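DegV family protein (Thermus thermophilus, PDB 2DT8) binds fatty acids, here holding a palmitic acid, and also carries a zinc ion; its wider cellular role is not established. Local coordinates at residues L5-L13 with S119-K130; R222-S232 with G269-L280. All blocks are in the same frame, centred on the assembly; numbering follows the deposited sequence.

Contact 1: residues L5-L13 with S119-K130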
loop_
_atom_site.group_PDB
_atom_site.type_symbol
_atom_site.label_atom_id
_atom_site.label_comp_id
_atom_site.label_asym_id
_atom_site.label_seq_id
_atom_site.Cartn_x
_atom_site.Cartn_y
_atom_site.Cartn_z
ATOM N N LEU A 5 4.807 3.642 16.622
ATOM C CA LEU A 5 4.737 3.485 15.176
ATOM C C LEU A 5 4.019 4.643 14.514
ATOM O O LEU A 5 2.956 5.070 14.961
ATOM C CB LEU A 5 3.980 2.217 14.805
ATOM C CG LEU A 5 4.742 0.909 14.874
ATOM C CD1 LEU A 5 3.749 -0.238 14.924
ATOM C CD2 LEU A 5 5.654 0.803 13.660
ATOM N N VAL A 6 4.613 5.120 13.432
ATOM C CA VAL A 6 4.070 6.190 12.610
ATOM C C VAL A 6 4.084 5.694 11.166
ATOM O O VAL A 6 4.997 4.979 10.749
ATOM C CB VAL A 6 4.937 7.477 12.678
ATOM C CG1 VAL A 6 4.450 8.503 11.636
ATOM C CG2 VAL A 6 4.876 8.071 14.077
ATOM N N THR A 7 3.036 6.011 10.422
ATOM C CA THR A 7 2.994 5.658 9.016
ATOM C C THR A 7 2.286 6.800 8.290
ATOM O O THR A 7 1.987 7.827 8.907
ATOM C CB THR A 7 2.274 4.289 8.782
ATOM O OG1 THR A 7 2.425 3.898 7.409
ATOM C CG2 THR A 7 0.787 4.378 9.130
ATOM N N ASP A 8 2.060 6.654 6.990
ATOM C CA ASP A 8 1.351 7.688 6.238
ATOM C C ASP A 8 -0.004 7.125 5.814
ATOM O O ASP A 8 -0.241 5.913 5.911
ATOM C CB ASP A 8 2.185 8.155 5.042
ATOM C CG ASP A 8 2.460 7.050 4.061
ATOM O OD1 ASP A 8 1.523 6.679 3.331
ATOM O OD2 ASP A 8 3.605 6.539 4.019
ATOM N N SER A 9 -0.896 7.993 5.344
ATOM C CA SER A 9 -2.238 7.560 4.977
ATOM C C SER A 9 -2.316 6.533 3.857
ATOM O O SER A 9 -3.317 5.817 3.754
ATOM C CB SER A 9 -3.108 8.776 4.633
ATOM O OG SER A 9 -2.667 9.416 3.460
ATOM N N THR A 10 -1.284 6.439 3.024
ATOM C CA THR A 10 -1.336 5.468 1.940
ATOM C C THR A 10 -1.180 4.027 2.415
ATOM O O THR A 10 -1.242 3.107 1.608
ATOM C CB THR A 10 -0.304 5.757 0.798
ATOM O OG1 THR A 10 1.027 5.479 1.246
ATOM C CG2 THR A 10 -0.409 7.202 0.340
ATOM N N SER A 11 -0.968 3.818 3.714
ATOM C CA SER A 11 -0.874 2.450 4.227
ATOM C C SER A 11 -2.283 1.831 4.220
ATOM O O SER A 11 -2.448 0.632 4.407
ATOM C CB SER A 11 -0.276 2.435 5.638
ATOM O OG SER A 11 -0.954 3.310 6.519
ATOM N N ASP A 12 -3.296 2.673 4.006
ATOM C CA ASP A 12 -4.689 2.230 3.876
ATOM C C ASP A 12 -5.200 1.261 4.944
ATOM O O ASP A 12 -5.923 0.301 4.643
ATOM C CB ASP A 12 -4.901 1.607 2.484
ATOM C CG ASP A 12 -4.776 2.623 1.343
ATOM O OD1 ASP A 12 -4.817 3.843 1.626
ATOM O OD2 ASP A 12 -4.647 2.203 0.168
ATOM N N LEU A 13 -4.851 1.527 6.195
ATOM C CA LEU A 13 -5.292 0.681 7.305
ATOM C C LEU A 13 -6.676 1.084 7.788
ATOM O O LEU A 13 -6.966 2.269 7.899
ATOM C CB LEU A 13 -4.329 0.824 8.480
ATOM C CG LEU A 13 -2.990 0.109 8.338
ATOM C CD1 LEU A 13 -2.017 0.618 9.383
ATOM C CD2 LEU A 13 -3.219 -1.389 8.477
ATOM N N SER A 119 -0.195 0.964 -0.281
ATOM C CA SER A 119 -1.494 0.567 0.275
ATOM C C SER A 119 -1.282 -0.432 1.427
ATOM O O SER A 119 -0.345 -0.269 2.218
ATOM C CB SER A 119 -2.385 -0.020 -0.833
ATOM O OG SER A 119 -3.698 -0.245 -0.355
ATOM N N LEU A 120 -2.127 -1.459 1.533
ATOM C CA LEU A 120 -1.973 -2.439 2.614
ATOM C C LEU A 120 -0.657 -3.213 2.584
ATOM O O LEU A 120 -0.367 -3.975 3.507
ATOM C CB LEU A 120 -3.160 -3.406 2.652
ATOM C CG LEU A 120 -4.360 -2.843 3.411
ATOM C CD1 LEU A 120 -5.483 -3.868 3.401
ATOM C CD2 LEU A 120 -3.963 -2.507 4.840
ATOM N N GLY A 121 0.134 -3.033 1.526
ATOM C CA GLY A 121 1.448 -3.660 1.483
ATOM C C GLY A 121 2.280 -2.986 2.568
ATOM O O GLY A 121 3.144 -3.601 3.201
ATOM N N VAL A 122 2.024 -1.699 2.781
ATOM C CA VAL A 122 2.715 -0.959 3.832
ATOM C C VAL A 122 1.978 -1.269 5.137
ATOM O O VAL A 122 2.583 -1.574 6.167
ATOM C CB VAL A 122 2.657 0.569 3.593
ATOM C CG1 VAL A 122 3.388 1.293 4.718
ATOM C CG2 VAL A 122 3.261 0.915 2.237
ATOM N N GLY A 123 0.651 -1.213 5.077
ATOM C CA GLY A 123 -0.157 -1.479 6.252
ATOM C C GLY A 123 0.115 -2.810 6.927
ATOM O O GLY A 123 0.160 -2.870 8.166
HETATM N N MSE A 124 0.299 -3.872 6.143
HETATM C CA MSE A 124 0.544 -5.190 6.736
HETATM C C MSE A 124 1.868 -5.208 7.486
HETATM O O MSE A 124 2.002 -5.912 8.488
HETATM C CB MSE A 124 0.541 -6.295 5.676
HETATM C CG MSE A 124 1.734 -6.273 4.750
HETATM SE SE MSE A 124 1.479 -7.517 3.300
HETATM C CE MSE A 124 3.293 -7.523 2.656
HETATM N N MSE A 125 2.847 -4.439 7.010
HETATM C CA MSE A 125 4.134 -4.388 7.697
HETATM C C MSE A 125 3.992 -3.587 8.993
HETATM O O MSE A 125 4.619 -3.903 10.004
HETATM C CB MSE A 125 5.203 -3.786 6.787
HETATM C CG MSE A 125 5.431 -4.632 5.557
HETATM SE SE MSE A 125 7.003 -4.125 4.601
HETATM C CE MSE A 125 6.635 -4.961 2.921
ATOM N N VAL A 126 3.165 -2.545 8.972
ATOM C CA VAL A 126 2.917 -1.764 10.179
ATOM C C VAL A 126 2.274 -2.687 11.218
ATOM O O VAL A 126 2.668 -2.695 12.380
ATOM C CB VAL A 126 1.968 -0.575 9.882
ATOM C CG1 VAL A 126 1.502 0.074 11.169
ATOM C CG2 VAL A 126 2.676 0.431 9.019
ATOM N N LEU A 127 1.295 -3.477 10.787
ATOM C CA LEU A 127 0.627 -4.396 11.695
ATOM C C LEU A 127 1.586 -5.463 12.230
ATOM O O LEU A 127 1.520 -5.820 13.405
ATOM C CB LEU A 127 -0.560 -5.058 10.993
ATOM C CG LEU A 127 -1.702 -4.105 10.616
ATOM C CD1 LEU A 127 -2.746 -4.882 9.826
ATOM C CD2 LEU A 127 -2.330 -3.471 11.855
ATOM N N ARG A 128 2.488 -5.959 11.387
ATOM C CA ARG A 128 3.436 -6.982 11.836
ATOM C C ARG A 128 4.395 -6.378 12.861
ATOM O O ARG A 128 4.703 -7.006 13.875
ATOM C CB ARG A 128 4.216 -7.537 10.648
ATOM C CG ARG A 128 5.282 -8.572 11.005
ATOM C CD ARG A 128 4.716 -9.756 11.763
ATOM N NE ARG A 128 5.723 -10.818 11.857
ATOM C CZ ARG A 128 5.678 -11.820 12.730
ATOM N NH1 ARG A 128 4.678 -11.907 13.594
ATOM N NH2 ARG A 128 6.637 -12.738 12.740
ATOM N N ALA A 129 4.858 -5.155 12.605
ATOM C CA ALA A 129 5.760 -4.486 13.539
ATOM C C ALA A 129 5.049 -4.285 14.883
ATOM O O ALA A 129 5.619 -4.527 15.946
ATOM C CB ALA A 129 6.208 -3.133 12.962
ATOM N N LYS A 130 3.793 -3.856 14.831
ATOM C CA LYS A 130 3.020 -3.640 16.050
ATOM C C LYS A 130 2.861 -4.935 16.846
ATOM O O LYS A 130 3.004 -4.943 18.068
ATOM C CB LYS A 130 1.635 -3.093 15.699
ATOM C CG LYS A 130 0.658 -3.196 16.855
ATOM C CD LYS A 130 0.717 -1.995 17.790
ATOM C CE LYS A 130 2.113 -1.428 17.966
ATOM N NZ LYS A 130 2.074 -0.221 18.832
HETATM O O HOH W 1 2.525 2.760 18.277
#
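Asp-12 OD2 accepts a hydrogen bond from Ser-119 OG, OG to OD2 2.7 Å, on its anti side and 19° out of the carboxylate plane. The same oxygen also accepts from the backbone N of Gly-261, while OD1 is held by the indole NE1 of Trp-40, so three donors fix the carboxylate and probably stabilise its negative charge in this buried place. With an alanine here the Ser-119 hydroxyl, the Gly-261 amide and the Trp-40 indole would probably all lose the carboxylate oxygens they bond to, and the serine would be free to turn. Next to it, chi1 of 53° turns Ser-11 OG back to Asp-8 O at 2.8 Å; Ser-11 CB touches Val-122 CG1. Asp-8 OD1 closes an Asx turn by accepting from Thr-10 N. Leu-13 lays CD2 on Leu-127 CD1 at 3.8 Å, the two side chains running past each other in opposite directions, and puts CD1 on Val-126 CG1. Gly-123 lets the loop come close: a CB there would run into Ser-11 O. Farther along, Thr-7 offers OG1, bonded to Leu-86 O, to the methyls of Val-122 and Val-126, and Leu-5 wedges CD1 against Lys-130 CB at 3.6 Å. A water accepts from Leu-5 N and Lys-130 NZ, which also bonds Leu-21 O. Strand 5-8 and helix 120-130 run antiparallel (175°), axes 9.8 Å apart. Mostly hydrocarbon packs helix on strand, while hydrogen bonds satisfy the turn, hydroxyls of Ser-11 and Ser-119 donating and the Asp-12 carboxylate accepting, beside the palmitic acid, about 4 Å from the Ser-119 side chain.

Contact 2: residues R222-S232 with G269-L280. With PLM (palmitic acid), chain C.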
loop_
_atom_site.group_PDB
_atom_site.type_symbol
_atom_site.label_atom_id
_atom_site.label_comp_id
_atom_site.label_asym_id
_atom_site.label_seq_id
_atom_site.Cartn_x
_atom_site.Cartn_y
_atom_site.Cartn_z
ATOM N N ARG A 222 5.148 -22.553 2.590
ATOM C CA ARG A 222 4.767 -21.686 3.696
ATOM C C ARG A 222 3.619 -22.272 4.519
ATOM O O ARG A 222 2.619 -22.746 3.973
ATOM C CB ARG A 222 4.400 -20.296 3.152
ATOM C CG ARG A 222 5.529 -19.635 2.349
ATOM C CD ARG A 222 5.051 -18.376 1.621
ATOM N NE ARG A 222 5.978 -17.990 0.561
ATOM C CZ ARG A 222 7.069 -17.249 0.742
ATOM N NH1 ARG A 222 7.372 -16.795 1.950
ATOM N NH2 ARG A 222 7.859 -16.973 -0.288
ATOM N N LYS A 223 3.759 -22.195 5.879
ATOM C CA LYS A 223 2.728 -22.788 6.732
ATOM C C LYS A 223 1.639 -21.848 7.239
ATOM O O LYS A 223 0.654 -22.294 7.832
ATOM C CB LYS A 223 3.369 -23.448 7.943
ATOM C CG LYS A 223 4.140 -24.691 7.625
ATOM C CD LYS A 223 4.807 -25.198 8.877
ATOM C CE LYS A 223 4.830 -26.703 8.869
ATOM N NZ LYS A 223 5.535 -27.208 10.077
ATOM N N ARG A 224 2.042 -20.496 7.228
ATOM C CA ARG A 224 1.129 -19.466 7.707
ATOM C C ARG A 224 1.230 -18.283 6.768
ATOM O O ARG A 224 2.286 -17.651 6.664
ATOM C CB ARG A 224 1.506 -19.014 9.113
ATOM C CG ARG A 224 1.501 -20.104 10.171
ATOM C CD ARG A 224 1.917 -19.520 11.515
ATOM N NE ARG A 224 0.989 -18.486 11.965
ATOM C CZ ARG A 224 1.205 -17.674 12.995
ATOM N NH1 ARG A 224 2.330 -17.764 13.698
ATOM N NH2 ARG A 224 0.292 -16.773 13.330
ATOM N N ILE A 225 0.131 -17.975 6.093
ATOM C CA ILE A 225 0.117 -16.859 5.161
ATOM C C ILE A 225 -0.964 -15.867 5.558
ATOM O O ILE A 225 -2.066 -16.262 5.943
ATOM C CB ILE A 225 -0.179 -17.342 3.726
ATOM C CG1 ILE A 225 0.903 -18.327 3.274
ATOM C CG2 ILE A 225 -0.282 -16.138 2.786
ATOM C CD1 ILE A 225 0.578 -19.079 1.997
ATOM N N ARG A 226 -0.636 -14.581 5.487
ATOM C CA ARG A 226 -1.581 -13.508 5.774
ATOM C C ARG A 226 -1.726 -12.720 4.478
ATOM O O ARG A 226 -0.731 -12.316 3.870
ATOM C CB ARG A 226 -1.064 -12.604 6.895
ATOM C CG ARG A 226 -1.048 -13.282 8.264
ATOM C CD ARG A 226 -0.346 -12.437 9.311
ATOM N NE ARG A 226 -0.512 -13.004 10.651
ATOM C CZ ARG A 226 0.128 -12.572 11.733
ATOM N NH1 ARG A 226 0.993 -11.567 11.648
ATOM N NH2 ARG A 226 -0.106 -13.143 12.910
ATOM N N ALA A 227 -2.970 -12.527 4.050
ATOM C CA ALA A 227 -3.260 -11.820 2.811
ATOM C C ALA A 227 -4.080 -10.549 3.046
ATOM O O ALA A 227 -4.906 -10.469 3.946
ATOM C CB ALA A 227 -3.986 -12.743 1.855
ATOM N N TYR A 228 -3.821 -9.583 2.147
ATOM C CA TYR A 228 -4.510 -8.317 2.305
ATOM C C TYR A 228 -5.085 -7.902 0.916
ATOM O O TYR A 228 -4.351 -7.644 -0.030
ATOM C CB TYR A 228 -3.497 -7.268 2.834
ATOM C CG TYR A 228 -2.990 -7.735 4.152
ATOM C CD1 TYR A 228 -1.966 -8.675 4.207
ATOM C CD2 TYR A 228 -3.556 -7.259 5.335
ATOM C CE1 TYR A 228 -1.505 -9.132 5.433
ATOM C CE2 TYR A 228 -3.102 -7.724 6.561
ATOM C CZ TYR A 228 -2.087 -8.661 6.612
ATOM O OH TYR A 228 -1.635 -9.135 7.828
ATOM N N PHE A 229 -6.429 -7.863 0.884
ATOM C CA PHE A 229 -7.062 -7.580 -0.389
ATOM C C PHE A 229 -7.487 -6.122 -0.506
ATOM O O PHE A 229 -7.935 -5.513 0.462
ATOM C CB PHE A 229 -8.290 -8.489 -0.545
ATOM C CG PHE A 229 -7.940 -9.946 -0.598
ATOM C CD1 PHE A 229 -7.680 -10.658 0.574
ATOM C CD2 PHE A 229 -7.810 -10.589 -1.818
ATOM C CE1 PHE A 229 -7.293 -11.998 0.517
ATOM C CE2 PHE A 229 -7.423 -11.933 -1.886
ATOM C CZ PHE A 229 -7.165 -12.633 -0.712
ATOM N N LEU A 230 -7.361 -5.592 -1.716
ATOM C CA LEU A 230 -7.652 -4.190 -1.991
ATOM C C LEU A 230 -8.456 -3.981 -3.275
ATOM O O LEU A 230 -8.351 -4.734 -4.235
ATOM C CB LEU A 230 -6.327 -3.437 -2.160
ATOM C CG LEU A 230 -5.422 -3.444 -0.924
ATOM C CD1 LEU A 230 -3.972 -3.208 -1.323
ATOM C CD2 LEU A 230 -5.920 -2.383 0.055
ATOM N N TYR A 231 -9.305 -2.942 -3.202
ATOM C CA TYR A 231 -10.073 -2.615 -4.388
ATOM C C TYR A 231 -10.544 -1.163 -4.503
ATOM O O TYR A 231 -10.506 -0.393 -3.554
ATOM C CB TYR A 231 -11.442 -3.372 -4.415
ATOM C CG TYR A 231 -12.300 -2.889 -3.299
ATOM C CD1 TYR A 231 -12.118 -3.393 -2.014
ATOM C CD2 TYR A 231 -13.298 -1.943 -3.534
ATOM C CE1 TYR A 231 -12.918 -2.951 -0.972
ATOM C CE2 TYR A 231 -14.106 -1.508 -2.494
ATOM C CZ TYR A 231 -13.922 -2.012 -1.219
ATOM O OH TYR A 231 -14.714 -1.576 -0.175
ATOM N N SER A 232 -10.963 -0.844 -5.742
ATOM C CA SER A 232 -11.463 0.499 -5.956
ATOM C C SER A 232 -12.574 0.101 -6.929
ATOM O O SER A 232 -12.398 -0.736 -7.805
ATOM C CB SER A 232 -10.556 1.527 -6.773
ATOM O OG SER A 232 -10.348 1.007 -8.087
ATOM N N GLY A 269 -6.235 4.110 -10.597
ATOM C CA GLY A 269 -7.418 4.326 -11.403
ATOM C C GLY A 269 -8.587 3.443 -11.018
ATOM O O GLY A 269 -8.504 2.679 -10.057
ATOM N N PRO A 270 -9.698 3.523 -11.757
ATOM C CA PRO A 270 -10.885 2.715 -11.467
ATOM C C PRO A 270 -10.693 1.226 -11.728
ATOM O O PRO A 270 -9.783 0.816 -12.457
ATOM C CB PRO A 270 -11.954 3.330 -12.373
ATOM C CG PRO A 270 -11.166 3.823 -13.541
ATOM C CD PRO A 270 -9.933 4.426 -12.899
ATOM N N GLY A 271 -11.557 0.423 -11.116
ATOM C CA GLY A 271 -11.500 -1.015 -11.302
ATOM C C GLY A 271 -10.211 -1.682 -10.871
ATOM O O GLY A 271 -9.796 -2.675 -11.467
ATOM N N THR A 272 -9.570 -1.143 -9.839
ATOM C CA THR A 272 -8.330 -1.743 -9.356
ATOM C C THR A 272 -8.674 -2.806 -8.318
ATOM O O THR A 272 -9.587 -2.629 -7.512
ATOM C CB THR A 272 -7.410 -0.678 -8.699
ATOM O OG1 THR A 272 -7.106 0.344 -9.659
ATOM C CG2 THR A 272 -6.094 -1.303 -8.221
ATOM N N TYR A 273 -7.969 -3.932 -8.359
ATOM C CA TYR A 273 -8.183 -4.981 -7.365
ATOM C C TYR A 273 -6.944 -5.852 -7.309
ATOM O O TYR A 273 -6.186 -5.923 -8.273
ATOM C CB TYR A 273 -9.417 -5.842 -7.689
ATOM C CG TYR A 273 -9.322 -6.641 -8.965
ATOM C CD1 TYR A 273 -9.662 -6.077 -10.197
ATOM C CD2 TYR A 273 -8.894 -7.973 -8.945
ATOM C CE1 TYR A 273 -9.583 -6.810 -11.362
ATOM C CE2 TYR A 273 -8.807 -8.713 -10.112
ATOM C CZ TYR A 273 -9.153 -8.131 -11.316
ATOM O OH TYR A 273 -9.079 -8.866 -12.472
ATOM N N GLY A 274 -6.728 -6.500 -6.172
ATOM C CA GLY A 274 -5.567 -7.366 -6.047
ATOM C C GLY A 274 -5.376 -7.616 -4.549
ATOM O O GLY A 274 -6.260 -7.383 -3.736
ATOM N N PHE A 275 -4.150 -8.078 -4.246
ATOM C CA PHE A 275 -3.870 -8.378 -2.856
ATOM C C PHE A 275 -2.368 -8.460 -2.576
ATOM O O PHE A 275 -1.560 -8.740 -3.452
ATOM C CB PHE A 275 -4.577 -9.562 -2.159
ATOM C CG PHE A 275 -4.066 -10.858 -2.718
ATOM C CD1 PHE A 275 -4.547 -11.318 -3.936
ATOM C CD2 PHE A 275 -3.141 -11.603 -2.004
ATOM C CE1 PHE A 275 -4.101 -12.531 -4.440
ATOM C CE2 PHE A 275 -2.697 -12.819 -2.517
ATOM C CZ PHE A 275 -3.172 -13.287 -3.735
ATOM N N TYR A 276 -2.051 -8.141 -1.309
ATOM C CA TYR A 276 -0.659 -8.247 -0.917
ATOM C C TYR A 276 -0.700 -9.440 0.039
ATOM O O TYR A 276 -1.744 -9.824 0.551
ATOM C CB TYR A 276 -0.338 -7.001 -0.023
ATOM C CG TYR A 276 0.585 -6.078 -0.736
ATOM C CD1 TYR A 276 1.956 -6.316 -0.718
ATOM C CD2 TYR A 276 0.087 -4.962 -1.411
ATOM C CE1 TYR A 276 2.822 -5.454 -1.374
ATOM C CE2 TYR A 276 0.954 -4.094 -2.058
ATOM C CZ TYR A 276 2.316 -4.335 -2.038
ATOM O OH TYR A 276 3.184 -3.488 -2.699
ATOM N N ALA A 277 0.507 -10.002 0.228
ATOM C CA ALA A 277 0.585 -11.135 1.131
ATOM C C ALA A 277 2.067 -11.516 1.730
ATOM O O ALA A 277 3.031 -11.118 1.083
ATOM C CB ALA A 277 0.125 -12.579 0.608
ATOM N N TYR A 278 2.181 -12.125 2.902
ATOM C CA TYR A 278 3.489 -12.510 3.432
ATOM C C TYR A 278 3.257 -13.712 4.323
ATOM O O TYR A 278 2.109 -14.056 4.617
ATOM C CB TYR A 278 4.186 -11.390 4.220
ATOM C CG TYR A 278 3.616 -11.082 5.582
ATOM C CD1 TYR A 278 2.560 -10.183 5.727
ATOM C CD2 TYR A 278 4.150 -11.667 6.733
ATOM C CE1 TYR A 278 2.054 -9.870 6.975
ATOM C CE2 TYR A 278 3.643 -11.361 7.996
ATOM C CZ TYR A 278 2.594 -10.461 8.109
ATOM O OH TYR A 278 2.074 -10.161 9.342
ATOM N N SER A 279 4.334 -14.367 4.729
ATOM C CA SER A 279 4.213 -15.541 5.581
ATOM C C SER A 279 5.076 -15.398 6.814
ATOM O O SER A 279 5.967 -14.546 6.869
ATOM C CB SER A 279 4.613 -16.800 4.813
ATOM O OG SER A 279 5.986 -16.766 4.458
ATOM N N LEU A 280 4.801 -16.232 7.812
ATOM C CA LEU A 280 5.564 -16.188 9.050
ATOM C C LEU A 280 5.571 -17.541 9.742
ATOM O O LEU A 280 4.916 -18.471 9.224
ATOM C CB LEU A 280 4.989 -15.128 9.997
ATOM C CG LEU A 280 3.584 -15.334 10.573
ATOM C CD1 LEU A 280 3.357 -14.329 11.687
ATOM C CD2 LEU A 280 2.527 -15.183 9.494
ATOM O OXT LEU A 280 6.236 -17.644 10.794
HETATM C C1 PLM C . 2.591 11.321 -3.605
HETATM O O1 PLM C . 3.844 11.373 -3.147
HETATM O O2 PLM C . 2.108 12.298 -4.138
HETATM C C2 PLM C . 1.788 10.045 -3.460
HETATM C C3 PLM C . 2.127 9.107 -4.624
HETATM C C4 PLM C . 1.293 7.827 -4.533
HETATM C C5 PLM C . 1.684 6.896 -5.680
HETATM C C6 PLM C . 0.937 5.569 -5.562
HETATM C C7 PLM C . 1.317 4.689 -6.736
HETATM C C8 PLM C . 0.757 3.300 -6.541
HETATM C C9 PLM C . 1.430 2.372 -7.550
HETATM C CA PLM C . 0.538 1.178 -7.823
HETATM C CB PLM C . 0.810 0.137 -6.753
HETATM C CC PLM C . -0.399 0.042 -5.839
HETATM C CD PLM C . -0.882 -1.396 -5.810
HETATM C CE PLM C . -2.200 -1.460 -5.042
HETATM C CF PLM C . -2.763 -2.888 -5.096
HETATM C CG PLM C . -2.028 -3.769 -4.086
HETATM O O HOH W 2 5.101 -19.726 6.865
HETATM O O HOH W 3 0.487 -8.114 9.347
HETATM O O HOH W 4 -12.172 -3.362 -8.380
#
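Phe-229 lies beside Phe-275, the two side chains pointing the same way; CB of Phe-275 sits over a face of the Phe-229 ring, 3.8 Å from its centroid, as a CH-pi contact. The ring planes are 30° apart but slid, with little overlap. With chi1 at 70°, the Phe-275 ring is carried past CE2 of Phe-229; Phe-215 meets it edge-to-face. On the other side of the sheet, Arg-226 runs extended alongside Tyr-278, and its NH1 donates to Tyr-278 OH at 2.9 Å, in the guanidinium plane, which stands nearly perpendicular to the ring (89°). Leu-280 CD1 rests over a face of this guanidinium, 3.6 Å from NH1 of Arg-226, whose charge is also met by Glu-131 and Glu-253. A water joins the hydroxyls of Tyr-228 and Tyr-278, 2.6 Å from Tyr-278 OH. At one end Arg-222 NH1 reaches Ser-279 OG at 2.9 Å and forms a salt bridge with Asp-152, while Trp-218 accepts from NE through its carbonyl and makes a cation-pi contact through its ring. At the other, Ser-232 OG accepts from Thr-272 N at 2.9 Å and donates to Gly-269 O, pinning the chain as it leaves helix 262-268. Between these ends the backbones pair in antiparallel fashion, with Arg-226 N to Tyr-278 O almost straight. Leu-230 CD1 approaches the methyl end of the palmitic acid, CG, at 3.4 Å, with the ring of Tyr-276 also against it. These are the two central strands of a mixed four-stranded sheet, packed against helices on both faces, whose Leu-230 and Tyr-276 line the tail end of the fatty-acid pocket of this DegV family protein.

In the fold
From the N terminus, strand 3-8 opens contact 1, and the chain closes it 106 residues later with helix 120-135, after supplying the other strands of the six-stranded sheet. Contact 2 opens only at residue 222 and closes after 37 residues, a span holding helix 236-247, strand 252-259 and helix 262-268. The two loops are therefore in series, neither nested nor crossed. In space they meet, with centres about 13 Å apart: helix 120-135 packs on strand 3-8 and the turn after it in contact 1, and the helix and Ser-119 just before it touch the four-stranded sheet of contact 2 through Ser-119 on Leu-230, Gly-121 on Tyr-276 and Met-124 on Tyr-228. That helix thus joins the two sheets, with palmitic acid near both contacts.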